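Local atomic coordinates of molybdopterin synthase catalytic subunit (Homo sapiens, PDB entry 5MPO), a protein that catalyses molybdopterin formation from precursor Z, incorporating two sulfur atoms supplied by thiocarboxylated MOCS2A to build the dithiolene group. Residues C[91-97]-C[110-116]; C[84-89]-C[124-129]; C[77-81]-C[132-138]. One frame throughout, in Å; residues are numbered along the deposited sequence.

In the fold
After strand 20-25, helix 31-38 and the strands up to 60-69, the chain enters helix 73-88, which supplies one side of both helix contacts, and then passes into strand 91-99. Interaction 1 closes the innermost loop, where this strand is rejoined by strand 108-116. Helix 119-136 follows at once and runs back along helix 73-88. Its middle meets 84-89 in interaction 2, and its end meets 77-81 in interaction 3. The three contacts are nested and none crosses another: 1 lies within 2, and 2 within 3. Together they lay a helix pair on one face of the mixed sheet. Val114 packs on Val126, and Ile110 on Leu133, to join the layers.

Interaction 1: C[91-97]-C[110-116]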
# COMPACT_ATOMS: atom_id res chain seq x y z
N VAL C 91 5.62 -8.61 -10.69
CA VAL C 91 6.32 -7.67 -9.82
C VAL C 91 7.81 -7.66 -10.13
O VAL C 91 8.34 -8.65 -10.61
CB VAL C 91 6.06 -7.99 -8.31
CG1 VAL C 91 4.56 -8.01 -8.03
CG2 VAL C 91 6.72 -9.30 -7.86
N LYS C 92 8.50 -6.59 -9.77
CA LYS C 92 9.92 -6.55 -9.96
C LYS C 92 10.66 -6.95 -8.68
O LYS C 92 11.18 -8.05 -8.64
CB LYS C 92 10.34 -5.16 -10.43
CG LYS C 92 11.81 -5.07 -10.81
CD LYS C 92 12.14 -6.13 -11.86
CE LYS C 92 13.50 -5.90 -12.49
NZ LYS C 92 13.85 -7.08 -13.32
N HIS C 93 10.64 -6.07 -7.67
CA HIS C 93 11.28 -6.24 -6.37
C HIS C 93 10.23 -6.36 -5.19
O HIS C 93 9.19 -5.68 -5.17
CB HIS C 93 12.18 -5.02 -6.02
CG HIS C 93 13.18 -4.67 -7.08
ND1 HIS C 93 14.05 -5.58 -7.63
CD2 HIS C 93 13.46 -3.48 -7.66
CE1 HIS C 93 14.80 -4.98 -8.53
NE2 HIS C 93 14.47 -3.69 -8.55
N ILE C 94 10.57 -7.17 -4.19
CA ILE C 94 9.78 -7.36 -2.96
C ILE C 94 10.79 -7.16 -1.79
O ILE C 94 11.96 -7.68 -1.82
CB ILE C 94 9.22 -8.78 -2.95
CG1 ILE C 94 8.51 -9.13 -4.26
CG2 ILE C 94 8.43 -9.02 -1.71
CD1 ILE C 94 8.06 -10.58 -4.36
N ALA C 95 10.40 -6.33 -0.84
CA ALA C 95 11.16 -6.14 0.35
C ALA C 95 10.23 -6.47 1.49
O ALA C 95 9.08 -6.04 1.46
CB ALA C 95 11.62 -4.71 0.47
N VAL C 96 10.70 -7.28 2.45
CA VAL C 96 9.94 -7.59 3.68
C VAL C 96 10.82 -7.45 4.89
O VAL C 96 11.76 -8.21 5.06
CB VAL C 96 9.36 -9.00 3.71
CG1 VAL C 96 8.64 -9.22 5.05
CG2 VAL C 96 8.46 -9.25 2.49
N PHE C 97 10.50 -6.46 5.73
CA PHE C 97 11.33 -6.12 6.86
C PHE C 97 10.50 -6.30 8.08
O PHE C 97 9.45 -5.66 8.19
CB PHE C 97 11.82 -4.69 6.75
CG PHE C 97 13.05 -4.56 5.94
CD1 PHE C 97 13.04 -4.87 4.62
CD2 PHE C 97 14.22 -4.15 6.51
CE1 PHE C 97 14.19 -4.78 3.83
CE2 PHE C 97 15.39 -4.05 5.75
CZ PHE C 97 15.38 -4.37 4.39
N ILE C 110 6.62 -4.02 10.95
CA ILE C 110 6.72 -4.66 9.64
C ILE C 110 6.64 -3.59 8.57
O ILE C 110 5.91 -2.61 8.72
CB ILE C 110 5.66 -5.80 9.42
CG1 ILE C 110 5.79 -6.38 8.04
CG2 ILE C 110 4.24 -5.32 9.57
CD1 ILE C 110 5.38 -7.82 7.90
N ILE C 111 7.39 -3.77 7.49
CA ILE C 111 7.25 -2.93 6.33
C ILE C 111 7.44 -3.90 5.22
O ILE C 111 8.46 -4.61 5.14
CB ILE C 111 8.29 -1.79 6.26
CG1 ILE C 111 8.12 -0.79 7.38
CG2 ILE C 111 8.23 -1.01 4.96
CD1 ILE C 111 9.27 0.22 7.41
N ILE C 112 6.44 -3.92 4.35
CA ILE C 112 6.43 -4.67 3.09
C ILE C 112 6.29 -3.67 1.96
O ILE C 112 5.46 -2.74 2.02
CB ILE C 112 5.26 -5.64 3.05
CG1 ILE C 112 5.40 -6.69 4.16
CG2 ILE C 112 5.26 -6.36 1.72
CD1 ILE C 112 4.13 -7.45 4.49
N ALA C 113 7.10 -3.86 0.94
CA ALA C 113 7.04 -3.06 -0.24
C ALA C 113 7.16 -3.96 -1.49
O ALA C 113 7.94 -4.90 -1.50
CB ALA C 113 8.16 -2.04 -0.20
N VAL C 114 6.41 -3.62 -2.55
CA VAL C 114 6.48 -4.28 -3.85
C VAL C 114 6.47 -3.26 -4.94
O VAL C 114 5.63 -2.36 -4.89
CB VAL C 114 5.27 -5.23 -4.09
CG1 VAL C 114 5.42 -5.95 -5.43
CG2 VAL C 114 5.18 -6.26 -2.97
N SER C 115 7.35 -3.41 -5.93
CA SER C 115 7.34 -2.56 -7.16
C SER C 115 6.94 -3.36 -8.38
O SER C 115 7.28 -4.51 -8.51
CB SER C 115 8.73 -1.93 -7.44
OG SER C 115 9.75 -2.93 -7.56
N SER C 116 6.23 -2.74 -9.30
CA SER C 116 5.91 -3.37 -10.59
C SER C 116 5.65 -2.28 -11.65
O SER C 116 5.56 -1.11 -11.32
CB SER C 116 4.65 -4.25 -10.47
OG SER C 116 3.58 -3.45 -9.98
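Val96 CG1 and Ile112 CG1 meet at 4.2 Å on one face of a two-strand ladder, and Ile94 continues the same row beside Val114. On the other face the methyls of Ala95 and Ala113 lie 4.4 Å apart (CB to CB), flanked by Phe97 and Ile111. Val114 closes the first row: its CG1, turned anti to the backbone N (chi1 -177°), reaches Val91 CG1 at 3.4 Å, a tight contact between two valines that cross obliquely. The strands run antiparallel, with Ala95-Ala113 and Phe97-Ile111 as hydrogen-bonded pairs alternating with the non-hydrogen-bonded pairs Ile94-Val114 and Val96-Ile112. They form the centre of the mixed sheet of this alpha/beta fold. Helix 31-38 lies on the Ala95 and Ile111 face, through Val34, while helices 73-88 and 119-136 pack on the Ile94 and Val114 face. Ala95 N reaches Ala113 O at 2.9 Å, and Ala113 N returns the bond to Ala95 O. Towards the polar edge, Ser115 N donates to His93 O. The OG of Ser115 lies between its own backbone N and carbonyl carbon (chi1 57°), where His93 N donates to it over 3.3 Å; that hydroxyl also bonds to Val38 O, so two hydrogen bonds hold it. The His93 ring has Lys92 CG over the centre of one face, and its ND1 and NE2 are held by Lys19 N and Glu16 OE2. At the corner, Lys92 N meets Ser115 O at 2.7 Å in a nearly straight bond (174°).

Interaction 2: C[84-89]-C[124-129]; sequences DIRQKW and EAVSYA
Glu124 OE1 accepts a hydrogen bond from Trp89 NE1 at 2.9 Å, and so joins the residue just past the end of helix 73-88 to the second turn of helix 119-136. The two segments form an antiparallel helix pair, inclined at 149° between their N-to-C directions, on one face of the mixed sheet of the alpha/beta fold. The indole N-H points to OE1 nearly in its own ring plane and approaches it from the anti side, somewhat out of the plane of the carboxylate, which is turned steeply against the ring. OE1 has a second partner in a water 2.8 Å away, and the same water accepts from Lys88 NZ at 2.7 Å. That bridge couples opposite charges whose own atoms do not touch, and probably helps to stabilise the carboxylate. Next along the helix, Ala125 lies over a face of the indole: its CA is 4.3 Å from the centroid of the six-membered ring, close to the ring normal, a CH-pi contact. Lys88 CD covers the opposite face, so the indole is sandwiched between its neighbour in sequence and the partner helix. The methyl of Ala125 also meets Ile85, CB to CG2 at 3.7 Å. Tyr128 comes one turn later. With its CG anti to the backbone N (chi1 176°), its ring extends towards helix 73-88 and lies against both Trp89 and Ile85. Trp89 CH2 touches Tyr128 CB at 3.7 Å, but the ring planes, 51° apart, make the aromatic pair oblique. Obliquely to the phenol ring, Ile85 CG1 lies 3.6 Å from Tyr128 CD2, the two side chains running alongside each other but heading opposite ways. Ala129 ends the run, its CB 4.0 Å from Ile85 CD1.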
# COMPACT_ATOMS: atom_id res chain seq x y z
N ASP C 84 5.71 -17.32 -4.48
CA ASP C 84 4.34 -17.48 -4.88
C ASP C 84 3.79 -16.19 -5.50
O ASP C 84 3.07 -16.23 -6.49
CB ASP C 84 3.54 -17.90 -3.68
CG ASP C 84 3.84 -19.40 -3.29
OD1 ASP C 84 4.33 -20.21 -4.13
OD2 ASP C 84 3.54 -19.77 -2.15
N ILE C 85 4.14 -15.06 -4.93
CA ILE C 85 3.79 -13.80 -5.50
C ILE C 85 4.27 -13.71 -6.94
O ILE C 85 3.49 -13.34 -7.80
CB ILE C 85 4.35 -12.62 -4.69
CG1 ILE C 85 3.49 -12.40 -3.44
CG2 ILE C 85 4.37 -11.36 -5.53
CD1 ILE C 85 4.07 -11.40 -2.49
N ARG C 86 5.50 -14.09 -7.20
CA ARG C 86 6.01 -14.02 -8.58
C ARG C 86 5.39 -15.08 -9.52
O ARG C 86 5.53 -14.99 -10.72
CB ARG C 86 7.53 -14.16 -8.58
CG ARG C 86 8.24 -13.02 -7.92
CD ARG C 86 9.73 -13.31 -7.78
NE ARG C 86 10.40 -12.28 -6.97
CZ ARG C 86 10.67 -11.03 -7.35
NH1 ARG C 86 10.38 -10.61 -8.56
NH2 ARG C 86 11.27 -10.20 -6.52
N GLN C 87 4.69 -16.07 -8.99
CA GLN C 87 4.01 -17.03 -9.84
C GLN C 87 2.69 -16.43 -10.37
O GLN C 87 2.24 -16.77 -11.45
CB GLN C 87 3.92 -18.39 -9.14
CG GLN C 87 2.56 -19.11 -9.26
CD GLN C 87 2.46 -20.45 -8.48
OE1 GLN C 87 3.36 -20.85 -7.69
NE2 GLN C 87 1.35 -21.16 -8.73
N LYS C 88 2.13 -15.47 -9.69
CA LYS C 88 0.93 -14.85 -10.21
C LYS C 88 1.06 -13.44 -10.82
O LYS C 88 0.48 -13.16 -11.87
CB LYS C 88 -0.10 -14.75 -9.09
CG LYS C 88 -1.35 -14.07 -9.57
CD LYS C 88 -2.44 -14.17 -8.59
CE LYS C 88 -3.62 -13.41 -9.11
NZ LYS C 88 -4.65 -13.42 -8.09
N TRP C 89 1.79 -12.58 -10.13
CA TRP C 89 1.83 -11.16 -10.35
C TRP C 89 3.17 -10.72 -10.99
O TRP C 89 4.21 -11.18 -10.57
CB TRP C 89 1.66 -10.46 -9.00
CG TRP C 89 0.27 -10.49 -8.47
CD1 TRP C 89 -0.83 -9.84 -9.00
CD2 TRP C 89 -0.21 -11.15 -7.30
NE1 TRP C 89 -1.93 -10.06 -8.24
CE2 TRP C 89 -1.60 -10.87 -7.19
CE3 TRP C 89 0.41 -11.93 -6.31
CZ2 TRP C 89 -2.40 -11.34 -6.14
CZ3 TRP C 89 -0.40 -12.45 -5.25
CH2 TRP C 89 -1.79 -12.14 -5.18
N GLU C 124 -2.06 -5.68 -5.00
CA GLU C 124 -2.52 -7.02 -4.70
C GLU C 124 -1.43 -7.88 -4.04
O GLU C 124 -1.72 -8.62 -3.12
CB GLU C 124 -3.06 -7.70 -5.95
CG GLU C 124 -4.39 -7.08 -6.42
CD GLU C 124 -4.97 -7.71 -7.69
OE1 GLU C 124 -4.53 -8.77 -8.11
OE2 GLU C 124 -5.89 -7.12 -8.30
N ALA C 125 -0.18 -7.77 -4.49
CA ALA C 125 0.90 -8.56 -3.94
C ALA C 125 1.22 -8.14 -2.50
O ALA C 125 1.52 -8.98 -1.66
CB ALA C 125 2.13 -8.47 -4.83
N VAL C 126 1.08 -6.86 -2.20
CA VAL C 126 1.34 -6.40 -0.85
C VAL C 126 0.29 -6.96 0.05
O VAL C 126 0.56 -7.45 1.16
CB VAL C 126 1.36 -4.87 -0.77
CG1 VAL C 126 1.15 -4.39 0.66
CG2 VAL C 126 2.70 -4.37 -1.25
N SER C 127 -0.92 -6.92 -0.44
CA SER C 127 -2.04 -7.42 0.31
C SER C 127 -1.91 -8.93 0.59
O SER C 127 -2.09 -9.35 1.71
CB SER C 127 -3.33 -7.10 -0.44
OG SER C 127 -4.42 -7.51 0.33
N TYR C 128 -1.61 -9.73 -0.43
CA TYR C 128 -1.33 -11.14 -0.26
C TYR C 128 -0.12 -11.40 0.70
O TYR C 128 -0.15 -12.33 1.47
CB TYR C 128 -0.99 -11.79 -1.58
CG TYR C 128 -0.59 -13.25 -1.43
CD1 TYR C 128 -1.58 -14.27 -1.26
CD2 TYR C 128 0.78 -13.63 -1.44
CE1 TYR C 128 -1.23 -15.61 -1.17
CE2 TYR C 128 1.15 -14.99 -1.32
CZ TYR C 128 0.17 -15.98 -1.18
OH TYR C 128 0.54 -17.31 -1.04
N ALA C 129 0.91 -10.56 0.62
CA ALA C 129 2.06 -10.73 1.46
C ALA C 129 1.71 -10.55 2.96
O ALA C 129 2.02 -11.43 3.76
CB ALA C 129 3.16 -9.78 1.04
O HOH W 1 -6.08 -11.11 -8.19

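Interaction 3: C[77-81]-C[132-138]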
# COMPACT_ATOMS: atom_id res chain seq x y z
N GLU C 77 9.91 -18.90 5.02
CA GLU C 77 8.47 -18.86 4.77
C GLU C 77 8.14 -17.59 4.01
O GLU C 77 7.36 -17.61 3.08
CB GLU C 77 7.61 -18.98 6.02
CG GLU C 77 7.44 -20.39 6.57
CD GLU C 77 6.76 -21.40 5.68
OE1 GLU C 77 5.59 -21.23 5.30
OE2 GLU C 77 7.39 -22.46 5.44
N VAL C 78 8.82 -16.52 4.35
CA VAL C 78 8.75 -15.33 3.55
C VAL C 78 9.33 -15.55 2.12
O VAL C 78 8.74 -15.07 1.17
CB VAL C 78 9.43 -14.16 4.24
CG1 VAL C 78 9.44 -12.92 3.34
CG2 VAL C 78 8.71 -13.85 5.57
N ARG C 79 10.41 -16.31 1.96
CA ARG C 79 10.90 -16.62 0.62
C ARG C 79 9.83 -17.34 -0.17
O ARG C 79 9.75 -17.18 -1.37
CB ARG C 79 12.23 -17.44 0.61
CG ARG C 79 13.46 -16.63 1.05
CD ARG C 79 14.84 -17.29 0.92
NE ARG C 79 14.92 -18.52 1.73
CZ ARG C 79 15.51 -18.67 2.93
NH1 ARG C 79 16.16 -17.67 3.54
NH2 ARG C 79 15.45 -19.85 3.56
N LYS C 80 9.07 -18.20 0.47
CA LYS C 80 8.00 -18.86 -0.23
C LYS C 80 6.91 -17.86 -0.65
O LYS C 80 6.37 -17.93 -1.76
CB LYS C 80 7.35 -19.94 0.63
CG LYS C 80 8.11 -21.24 0.62
CD LYS C 80 7.39 -22.16 1.55
CE LYS C 80 8.34 -23.23 2.05
NZ LYS C 80 7.64 -23.90 3.20
N ILE C 81 6.57 -16.96 0.25
CA ILE C 81 5.65 -15.91 -0.13
C ILE C 81 6.14 -15.10 -1.36
O ILE C 81 5.33 -14.80 -2.29
CB ILE C 81 5.36 -15.03 1.07
CG1 ILE C 81 4.45 -15.81 2.02
CG2 ILE C 81 4.78 -13.67 0.66
CD1 ILE C 81 4.39 -15.10 3.35
N THR C 132 -0.67 -13.41 4.16
CA THR C 132 -0.04 -14.69 4.15
C THR C 132 1.01 -14.72 5.29
O THR C 132 1.10 -15.67 6.00
CB THR C 132 0.53 -14.98 2.77
OG1 THR C 132 -0.51 -14.75 1.81
CG2 THR C 132 1.08 -16.47 2.68
N LEU C 133 1.71 -13.61 5.51
CA LEU C 133 2.63 -13.52 6.59
C LEU C 133 1.91 -13.78 7.91
O LEU C 133 2.45 -14.49 8.77
CB LEU C 133 3.29 -12.15 6.60
CG LEU C 133 4.32 -11.99 7.74
CD1 LEU C 133 5.65 -11.37 7.32
CD2 LEU C 133 3.73 -11.20 8.94
N LYS C 134 0.73 -13.20 8.09
CA LYS C 134 0.02 -13.30 9.37
C LYS C 134 -0.53 -14.68 9.56
O LYS C 134 -0.73 -15.10 10.67
CB LYS C 134 -1.09 -12.26 9.49
CG LYS C 134 -0.53 -10.84 9.71
CD LYS C 134 -1.62 -9.77 9.81
CE LYS C 134 -1.78 -9.15 11.19
NZ LYS C 134 -0.53 -8.46 11.63
N ALA C 135 -0.77 -15.39 8.46
CA ALA C 135 -1.32 -16.73 8.49
C ALA C 135 -0.26 -17.87 8.59
O ALA C 135 -0.55 -18.94 9.05
CB ALA C 135 -2.12 -16.92 7.21
N LYS C 136 0.94 -17.65 8.09
CA LYS C 136 1.87 -18.72 7.81
C LYS C 136 3.24 -18.58 8.43
O LYS C 136 3.88 -19.56 8.62
CB LYS C 136 2.04 -18.82 6.30
CG LYS C 136 1.57 -20.12 5.67
CD LYS C 136 0.09 -20.42 5.87
CE LYS C 136 -0.10 -21.86 5.43
NZ LYS C 136 -1.49 -22.29 5.65
N VAL C 137 3.69 -17.36 8.74
CA VAL C 137 5.05 -17.13 9.14
C VAL C 137 5.18 -17.22 10.68
O VAL C 137 4.48 -16.49 11.37
CB VAL C 137 5.57 -15.82 8.54
CG1 VAL C 137 7.03 -15.53 8.89
CG2 VAL C 137 5.47 -15.92 7.00
N PRO C 138 6.10 -18.10 11.20
CA PRO C 138 6.27 -18.36 12.64
C PRO C 138 6.86 -17.19 13.39
O PRO C 138 8.07 -17.11 13.60
CB PRO C 138 7.18 -19.58 12.66
CG PRO C 138 8.00 -19.43 11.47
CD PRO C 138 7.06 -18.90 10.44
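Glu77 OE2, on a side chain that packs over Val137 and Pro138, takes Lys80 NZ at 2.7 Å. This salt bridge within one helical turn arrives on the syn side but 32° out of the carboxylate plane. Lys80 NZ makes a second salt bridge, to an acidic side chain of another protein chain in the assembly. The contact between the segments themselves is apolar. Glu77 CB lies 3.9 Å from Val137 CG2, and the same methyl meets Ile81 CD1 at 3.9 Å, so that Val137, just past the end of helix 119-136, fits between successive turns of helix 73-88. Val78 CG2 adds to this side, 4.1 Å from Val137 CG1. At the other end Ile81 and Thr132 lie side by side with reversed directions, Ile81 CG1 only 3.5 Å from Thr132 CG2. The threonine torsion (chi1 -51°) explains the division of labour: CG2 sits anti to the backbone N and faces the isoleucine, while OG1 bonds to Tyr128 O one turn back. The segments form an antiparallel helix pair, 141° between directions, whose second helix carries Lys134 of the predicted substrate site: Lys134 bonds through NZ to the backbone of the other protein and packs on Arg119 of the second subunit, consistent with an active site at the junction of chains.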